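RNA-binding protein (Sulfolobus solfataricus, PDB 2NRQ) is of unknown function but belongs to an archaeal family that resembles RNA-binding proteins in structure and probably does not bind RNA. Local coordinates at residues F13-E18 against F101-L106. Residues are numbered along the deposited sequence; the frame is centred on the assembly and turned at random.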
loop_
_atom_site.group_PDB
_atom_site.type_symbol
_atom_site.label_atom_id
_atom_site.label_comp_id
_atom_site.label_asym_id
_atom_site.label_seq_id
_atom_site.Cartn_x
_atom_site.Cartn_y
_atom_site.Cartn_z
ATOM N N PHE A 13 -9.359 2.800 -4.756
ATOM C CA PHE A 13 -10.619 3.107 -5.402
ATOM C C PHE A 13 -10.299 4.325 -6.249
ATOM O O PHE A 13 -9.859 5.333 -5.728
ATOM C CB PHE A 13 -11.689 3.493 -4.382
ATOM C CG PHE A 13 -12.025 2.410 -3.403
ATOM C CD1 PHE A 13 -12.501 1.175 -3.842
ATOM C CD2 PHE A 13 -11.871 2.621 -2.028
ATOM C CE1 PHE A 13 -12.818 0.162 -2.930
ATOM C CE2 PHE A 13 -12.186 1.609 -1.099
ATOM C CZ PHE A 13 -12.660 0.378 -1.558
ATOM N N ILE A 14 -10.506 4.243 -7.554
ATOM C CA ILE A 14 -10.235 5.385 -8.410
ATOM C C ILE A 14 -11.534 5.967 -8.919
ATOM O O ILE A 14 -12.414 5.238 -9.364
ATOM C CB ILE A 14 -9.348 4.997 -9.581
ATOM C CG1 ILE A 14 -8.033 4.437 -9.036
ATOM C CG2 ILE A 14 -9.109 6.219 -10.468
ATOM C CD1 ILE A 14 -7.160 3.760 -10.063
ATOM N N HIS A 15 -11.637 7.292 -8.848
ATOM C CA HIS A 15 -12.832 8.027 -9.252
ATOM C C HIS A 15 -12.786 8.590 -10.666
ATOM O O HIS A 15 -11.732 8.627 -11.302
ATOM C CB HIS A 15 -13.065 9.161 -8.267
ATOM C CG HIS A 15 -13.307 8.700 -6.867
ATOM N ND1 HIS A 15 -14.556 8.345 -6.406
ATOM C CD2 HIS A 15 -12.457 8.509 -5.832
ATOM C CE1 HIS A 15 -14.465 7.957 -5.148
ATOM N NE2 HIS A 15 -13.202 8.046 -4.775
ATOM N N GLU A 16 -13.939 9.039 -11.149
ATOM C CA GLU A 16 -14.032 9.601 -12.492
ATOM C C GLU A 16 -13.057 10.762 -12.706
ATOM O O GLU A 16 -12.338 10.817 -13.709
ATOM C CB GLU A 16 -15.468 10.060 -12.762
ATOM C CG GLU A 16 -16.422 8.916 -13.100
ATOM C CD GLU A 16 -17.876 9.328 -12.990
ATOM O OE1 GLU A 16 -18.759 8.508 -13.338
ATOM O OE2 GLU A 16 -18.127 10.475 -12.547
ATOM N N THR A 17 -13.038 11.681 -11.751
ATOM C CA THR A 17 -12.158 12.839 -11.796
ATOM C C THR A 17 -10.674 12.483 -11.775
ATOM O O THR A 17 -9.840 13.255 -12.235
ATOM C CB THR A 17 -12.454 13.759 -10.610
ATOM O OG1 THR A 17 -13.730 14.372 -10.814
ATOM C CG2 THR A 17 -11.374 14.825 -10.455
ATOM N N GLU A 18 -10.338 11.315 -11.241
ATOM C CA GLU A 18 -8.942 10.909 -11.154
ATOM C C GLU A 18 -8.374 10.377 -12.472
ATOM O O GLU A 18 -9.110 9.888 -13.330
ATOM C CB GLU A 18 -8.787 9.876 -10.035
ATOM C CG GLU A 18 -9.229 10.418 -8.674
ATOM C CD GLU A 18 -9.057 9.425 -7.543
ATOM O OE1 GLU A 18 -9.800 8.427 -7.493
ATOM O OE2 GLU A 18 -8.170 9.640 -6.699
ATOM N N PHE A 101 -1.632 4.823 2.259
ATOM C CA PHE A 101 -0.781 5.874 1.710
ATOM C C PHE A 101 -1.537 6.929 0.920
ATOM O O PHE A 101 -2.626 6.677 0.398
ATOM C CB PHE A 101 0.310 5.249 0.848
ATOM C CG PHE A 101 1.281 4.417 1.633
ATOM C CD1 PHE A 101 2.252 5.025 2.429
ATOM C CD2 PHE A 101 1.194 3.030 1.624
ATOM C CE1 PHE A 101 3.119 4.263 3.204
ATOM C CE2 PHE A 101 2.056 2.252 2.400
ATOM C CZ PHE A 101 3.023 2.872 3.192
ATOM N N ASP A 102 -0.946 8.113 0.835
ATOM C CA ASP A 102 -1.547 9.248 0.133
ATOM C C ASP A 102 -1.423 9.132 -1.384
ATOM O O ASP A 102 -0.316 9.081 -1.913
ATOM C CB ASP A 102 -0.865 10.539 0.595
ATOM C CG ASP A 102 -1.553 11.778 0.087
ATOM O OD1 ASP A 102 -2.461 12.273 0.790
ATOM O OD2 ASP A 102 -1.195 12.251 -1.016
ATOM N N LYS A 103 -2.552 9.103 -2.084
ATOM C CA LYS A 103 -2.530 9.011 -3.543
ATOM C C LYS A 103 -1.797 10.186 -4.182
ATOM O O LYS A 103 -0.959 10.002 -5.058
ATOM C CB LYS A 103 -3.954 8.946 -4.102
ATOM C CG LYS A 103 -4.558 7.566 -4.043
ATOM C CD LYS A 103 -5.846 7.460 -4.854
ATOM C CE LYS A 103 -7.001 8.162 -4.179
ATOM N NZ LYS A 103 -8.276 7.739 -4.794
ATOM N N GLN A 104 -2.125 11.394 -3.733
ATOM C CA GLN A 104 -1.522 12.627 -4.242
ATOM C C GLN A 104 0.001 12.575 -4.183
ATOM O O GLN A 104 0.675 12.749 -5.196
ATOM C CB GLN A 104 -2.012 13.830 -3.425
ATOM C CG GLN A 104 -3.541 14.005 -3.333
ATOM C CD GLN A 104 -4.205 13.179 -2.221
ATOM O OE1 GLN A 104 -5.292 13.519 -1.746
ATOM N NE2 GLN A 104 -3.561 12.090 -1.816
ATOM N N TYR A 105 0.531 12.331 -2.990
ATOM C CA TYR A 105 1.965 12.256 -2.781
ATOM C C TYR A 105 2.721 11.230 -3.616
ATOM O O TYR A 105 3.861 11.477 -4.023
ATOM C CB TYR A 105 2.257 11.995 -1.308
ATOM C CG TYR A 105 2.254 13.245 -0.473
ATOM C CD1 TYR A 105 3.262 14.194 -0.609
ATOM C CD2 TYR A 105 1.242 13.487 0.447
ATOM C CE1 TYR A 105 3.265 15.345 0.148
ATOM C CE2 TYR A 105 1.233 14.636 1.208
ATOM C CZ TYR A 105 2.248 15.563 1.057
ATOM O OH TYR A 105 2.247 16.704 1.829
ATOM N N LEU A 106 2.107 10.078 -3.870
ATOM C CA LEU A 106 2.789 9.044 -4.640
ATOM C C LEU A 106 2.837 9.353 -6.133
ATOM O O LEU A 106 3.874 9.197 -6.770
ATOM C CB LEU A 106 2.128 7.682 -4.426
ATOM C CG LEU A 106 3.057 6.520 -4.787
ATOM C CD1 LEU A 106 3.932 6.200 -3.584
ATOM C CD2 LEU A 106 2.263 5.294 -5.191
#
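The ammonium of Lys103 lies off the edge of the His15 imidazole, near the ring plane, its NZ 4.4 Å from His15 CD2, and the carboxylate carbon of Glu18 also lies in plane at the ring's edge. A second flat group, the Glu18 carboxylate, carries the contact. Its OE2 takes Lys103 NZ at 2.7 Å through the syn lone pair, a salt bridge, while OE1 adds a weak bond to the same nitrogen. OE1 turns its anti lone pair to the backbone N-H of His15, in a bond whose N-H...O angle is 161°, so the acid ties down its own loop as it receives the lysine. Glutamate suits the place because its chain, extended beyond CG, carries the carboxylate back across the turn, where OE1 reaches His15 N and both oxygens face Lys103; the turn is itself closed by Glu18 N bonding to His15 O at 3.0 Å.

Lys103 comes from the first turn of helix 103-109, whose N-cap is Asp102, accepting from Tyr105 N. A bend at chi3 (-73°) delivers its amine across the Glu18 side chain at about a right angle. NZ also donates to Phe13 O at 3.0 Å, nearly in line with the carbonyl (168°), near the end of strand 7-14. A long, flexible lysine can thus span from helix to strand end and serve several acceptors; Asp119 is a second acidic partner. Replacing Glu18 by glutamine would probably weaken the hold on Lys103, since a neutral amide cannot form the salt bridge.

The contact therefore joins the loop between strand 7-14 and helix 20-30 to the helix following strand 96-101. With two carboxylates around it, the buried Lys103 is likely to stay protonated, its positive charge offset by the two acids and its N-H groups directed to protein oxygens.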